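Local atomic coordinates of Mgp-operon protein 3 (Mycoplasma pneumoniae, PDB entry 6RJ1), a protein that probably acts as a surface adhesin through which the bacterium attaches to sugar-bearing receptors on human host cells. Residues F555-T565 and K649-N660. Residues are numbered along the deposited sequence; the frame is centred on the assembly and turned at random.
Sequences FKAGAVGYDMT and KIASLINASPLN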
loop_
_atom_site.group_PDB
_atom_site.type_symbol
_atom_site.label_atom_id
_atom_site.label_comp_id
_atom_site.label_asym_id
_atom_site.label_seq_id
_atom_site.Cartn_x
_atom_site.Cartn_y
_atom_site.Cartn_z
ATOM N N PHE A 555 1.060 -3.324 -1.609
ATOM C CA PHE A 555 1.614 -3.823 -0.364
ATOM C C PHE A 555 0.410 -4.101 0.509
ATOM O O PHE A 555 -0.551 -3.327 0.497
ATOM C CB PHE A 555 2.522 -2.798 0.317
ATOM C CG PHE A 555 3.974 -3.000 -0.001
ATOM C CD1 PHE A 555 4.710 -3.998 0.636
ATOM C CD2 PHE A 555 4.613 -2.200 -0.942
ATOM C CE1 PHE A 555 6.055 -4.201 0.321
ATOM C CE2 PHE A 555 5.958 -2.399 -1.250
ATOM C CZ PHE A 555 6.666 -3.402 -0.620
ATOM N N LYS A 556 0.434 -5.221 1.225
ATOM C CA LYS A 556 -0.631 -5.576 2.147
ATOM C C LYS A 556 -0.483 -4.616 3.323
ATOM O O LYS A 556 0.601 -4.523 3.909
ATOM C CB LYS A 556 -0.454 -7.036 2.605
ATOM C CG LYS A 556 -1.458 -7.508 3.650
ATOM C CD LYS A 556 -0.881 -8.627 4.529
ATOM C CE LYS A 556 -0.319 -8.112 5.840
ATOM N NZ LYS A 556 -1.397 -7.829 6.835
ATOM N N ALA A 557 -1.542 -3.857 3.626
ATOM C CA ALA A 557 -1.529 -2.943 4.768
ATOM C C ALA A 557 -1.699 -3.804 6.040
ATOM O O ALA A 557 -2.346 -4.856 5.981
ATOM C CB ALA A 557 -2.664 -1.945 4.647
ATOM N N GLY A 558 -1.086 -3.385 7.146
ATOM C CA GLY A 558 -1.179 -4.108 8.408
ATOM C C GLY A 558 -2.600 -4.135 8.934
ATOM O O GLY A 558 -3.199 -3.083 9.119
ATOM N N ALA A 559 -3.180 -5.330 9.103
ATOM C CA ALA A 559 -4.541 -5.474 9.614
ATOM C C ALA A 559 -4.562 -6.536 10.712
ATOM O O ALA A 559 -4.353 -7.733 10.463
ATOM C CB ALA A 559 -5.503 -5.819 8.495
ATOM N N VAL A 560 -4.754 -6.076 11.944
ATOM C CA VAL A 560 -4.713 -6.920 13.132
ATOM C C VAL A 560 -5.937 -6.715 14.037
ATOM O O VAL A 560 -6.828 -5.927 13.706
ATOM C CB VAL A 560 -3.373 -6.725 13.902
ATOM C CG1 VAL A 560 -2.184 -7.214 13.092
ATOM C CG2 VAL A 560 -3.179 -5.282 14.354
ATOM N N GLY A 561 -5.968 -7.436 15.155
ATOM C CA GLY A 561 -7.026 -7.321 16.142
ATOM C C GLY A 561 -6.632 -6.424 17.299
ATOM O O GLY A 561 -5.458 -6.102 17.469
ATOM N N TYR A 562 -7.619 -5.999 18.099
ATOM C CA TYR A 562 -7.388 -5.181 19.289
ATOM C C TYR A 562 -8.439 -5.493 20.351
ATOM O O TYR A 562 -9.596 -5.746 20.010
ATOM C CB TYR A 562 -7.249 -3.683 18.957
ATOM C CG TYR A 562 -8.538 -2.905 18.799
ATOM C CD1 TYR A 562 -9.122 -2.735 17.547
ATOM C CD2 TYR A 562 -9.102 -2.233 19.878
ATOM C CE1 TYR A 562 -10.277 -1.974 17.387
ATOM C CE2 TYR A 562 -10.270 -1.495 19.736
ATOM C CZ TYR A 562 -10.862 -1.374 18.489
ATOM O OH TYR A 562 -12.006 -0.623 18.350
ATOM N N ASP A 563 -8.028 -5.527 21.628
ATOM C CA ASP A 563 -8.939 -5.853 22.728
ATOM C C ASP A 563 -9.847 -4.693 23.099
ATOM O O ASP A 563 -9.365 -3.617 23.451
ATOM C CB ASP A 563 -8.174 -6.375 23.958
ATOM C CG ASP A 563 -8.941 -7.330 24.858
ATOM O OD1 ASP A 563 -10.186 -7.434 24.705
ATOM O OD2 ASP A 563 -8.304 -7.959 25.728
ATOM N N MET A 564 -11.169 -4.938 23.028
ATOM C CA MET A 564 -12.259 -4.004 23.334
ATOM C C MET A 564 -12.568 -3.930 24.838
ATOM O O MET A 564 -13.403 -3.119 25.240
ATOM C CB MET A 564 -13.538 -4.455 22.606
ATOM C CG MET A 564 -13.522 -4.264 21.107
ATOM S SD MET A 564 -13.668 -2.555 20.559
ATOM C CE MET A 564 -15.149 -2.055 21.375
ATOM N N THR A 565 -11.925 -4.788 25.658
ATOM C CA THR A 565 -12.162 -4.894 27.102
ATOM C C THR A 565 -12.089 -3.547 27.854
ATOM O O THR A 565 -11.319 -2.644 27.500
ATOM C CB THR A 565 -11.263 -5.964 27.752
ATOM O OG1 THR A 565 -11.747 -6.230 29.066
ATOM C CG2 THR A 565 -9.775 -5.576 27.796
ATOM N N LYS A 649 -13.664 -10.096 23.246
ATOM C CA LYS A 649 -14.148 -9.023 22.375
ATOM C C LYS A 649 -12.976 -8.408 21.623
ATOM O O LYS A 649 -12.377 -7.438 22.093
ATOM C CB LYS A 649 -14.882 -7.941 23.186
ATOM C CG LYS A 649 -16.037 -8.444 24.035
ATOM C CD LYS A 649 -16.474 -7.417 25.070
ATOM C CE LYS A 649 -16.917 -8.065 26.353
ATOM N NZ LYS A 649 -18.135 -8.906 26.184
ATOM N N ILE A 650 -12.614 -9.003 20.474
ATOM C CA ILE A 650 -11.513 -8.532 19.637
ATOM C C ILE A 650 -12.073 -7.864 18.371
ATOM O O ILE A 650 -12.797 -8.502 17.616
ATOM C CB ILE A 650 -10.469 -9.666 19.333
ATOM C CG1 ILE A 650 -9.852 -10.315 20.618
ATOM C CG2 ILE A 650 -9.373 -9.202 18.374
ATOM C CD1 ILE A 650 -9.473 -9.487 21.885
ATOM N N ALA A 651 -11.751 -6.578 18.167
ATOM C CA ALA A 651 -12.187 -5.793 17.014
ATOM C C ALA A 651 -11.045 -5.666 16.014
ATOM O O ALA A 651 -9.954 -6.142 16.301
ATOM C CB ALA A 651 -12.639 -4.427 17.470
ATOM N N SER A 652 -11.286 -5.053 14.840
ATOM C CA SER A 652 -10.268 -4.900 13.790
ATOM C C SER A 652 -9.590 -3.542 13.793
ATOM O O SER A 652 -10.219 -2.516 14.070
ATOM C CB SER A 652 -10.849 -5.191 12.410
ATOM O OG SER A 652 -10.932 -6.582 12.157
ATOM N N LEU A 653 -8.303 -3.544 13.429
ATOM C CA LEU A 653 -7.467 -2.359 13.367
ATOM C C LEU A 653 -6.609 -2.396 12.084
ATOM O O LEU A 653 -5.943 -3.398 11.820
ATOM C CB LEU A 653 -6.599 -2.332 14.647
ATOM C CG LEU A 653 -5.513 -1.265 14.787
ATOM C CD1 LEU A 653 -5.394 -0.840 16.229
ATOM C CD2 LEU A 653 -4.165 -1.781 14.299
ATOM N N ILE A 654 -6.600 -1.289 11.319
ATOM C CA ILE A 654 -5.810 -1.144 10.093
ATOM C C ILE A 654 -4.686 -0.115 10.279
ATOM O O ILE A 654 -4.935 1.020 10.700
ATOM C CB ILE A 654 -6.687 -0.870 8.829
ATOM C CG1 ILE A 654 -7.694 -2.041 8.568
ATOM C CG2 ILE A 654 -5.814 -0.588 7.586
ATOM C CD1 ILE A 654 -8.868 -1.692 7.687
ATOM N N ASN A 655 -3.448 -0.542 9.972
ATOM C CA ASN A 655 -2.211 0.218 9.997
ATOM C C ASN A 655 -1.989 0.846 8.627
ATOM O O ASN A 655 -2.215 0.200 7.606
ATOM C CB ASN A 655 -1.047 -0.701 10.351
ATOM C CG ASN A 655 -1.041 -1.133 11.798
ATOM O OD1 ASN A 655 -1.505 -0.412 12.683
ATOM N ND2 ASN A 655 -0.472 -2.300 12.075
ATOM N N ALA A 656 -1.544 2.101 8.607
ATOM C CA ALA A 656 -1.293 2.849 7.381
ATOM C C ALA A 656 0.088 2.510 6.758
ATOM O O ALA A 656 0.722 3.377 6.145
ATOM C CB ALA A 656 -1.409 4.340 7.670
ATOM N N SER A 657 0.524 1.234 6.880
ATOM C CA SER A 657 1.827 0.739 6.420
ATOM C C SER A 657 1.837 -0.801 6.193
ATOM O O SER A 657 0.896 -1.473 6.631
ATOM C CB SER A 657 2.891 1.107 7.454
ATOM O OG SER A 657 2.947 0.150 8.502
ATOM N N PRO A 658 2.912 -1.400 5.595
ATOM C CA PRO A 658 2.923 -2.859 5.405
ATOM C C PRO A 658 3.238 -3.683 6.668
ATOM O O PRO A 658 3.391 -4.910 6.571
ATOM C CB PRO A 658 3.977 -3.066 4.299
ATOM C CG PRO A 658 4.352 -1.709 3.827
ATOM C CD PRO A 658 4.114 -0.806 4.979
ATOM N N LEU A 659 3.309 -3.028 7.854
ATOM C CA LEU A 659 3.584 -3.709 9.126
ATOM C C LEU A 659 2.351 -4.056 9.941
ATOM O O LEU A 659 1.460 -3.216 10.103
ATOM C CB LEU A 659 4.563 -2.923 10.003
ATOM C CG LEU A 659 5.994 -2.720 9.475
ATOM C CD1 LEU A 659 6.891 -2.272 10.583
ATOM C CD2 LEU A 659 6.559 -3.973 8.817
ATOM N N ASN A 660 2.332 -5.282 10.500
ATOM C CA ASN A 660 1.267 -5.763 11.391
ATOM C C ASN A 660 1.538 -5.288 12.812
ATOM O O ASN A 660 0.626 -4.803 13.475
ATOM C CB ASN A 660 1.154 -7.298 11.365
ATOM C CG ASN A 660 0.158 -7.826 10.370
ATOM O OD1 ASN A 660 -0.175 -7.177 9.369
ATOM N ND2 ASN A 660 -0.342 -9.024 10.624
HETATM O O HOH W 1 2.464 -6.460 4.421
HETATM O O HOH W 2 -2.662 -10.070 9.205
HETATM O O HOH W 3 -8.457 -7.318 11.438
#
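Val-560 and Tyr-562 pair with Leu-653 and Ala-651 in an antiparallel ladder, each pair joined by two backbone hydrogen bonds. The ladder runs on through Met-564 N to Lys-649 O and Asn-655 N to Gly-558 O. Segment 649-660 turns back after Asn-655, and Gly-558 N reaches Ser-657 O at 2.8 Å, while Gly-558 CA makes a CA-H...O contact with Leu-659 O (3.3 Å).

The polar side-chain link is Lys-556 to Asn-660. The lysine, bent at its last two torsions, brings NZ in the carbonyl plane onto a lone pair of OD1, 2.9 Å away; a water joins Asn-660 ND2 to Ala-559 O.

On the face carrying Val-560, Tyr-562, Ala-651 and Leu-653, Val-560 and Leu-653 lie side by side, CG2 to CD2 3.6 Å. CG between backbone N and carbonyl carbon (chi1 83°) brings the Tyr-562 ring alongside strand 650-654, with Ser-652 O at its edge and CE1 3.4 Å from Ala-651 CB. Beyond the ladder Phe-555 CD1 packs 3.9 Å from Pro-658 CB.

Tyr-562 OH bonds to Asp-163 O at the end of helix 157-163. In a mixed sheet of the MgpC adhesin family region, strand 650-654 pairs antiparallel with 549-563 and parallel with 165-167, whose Leu-165 touches Tyr-562 and Leu-653.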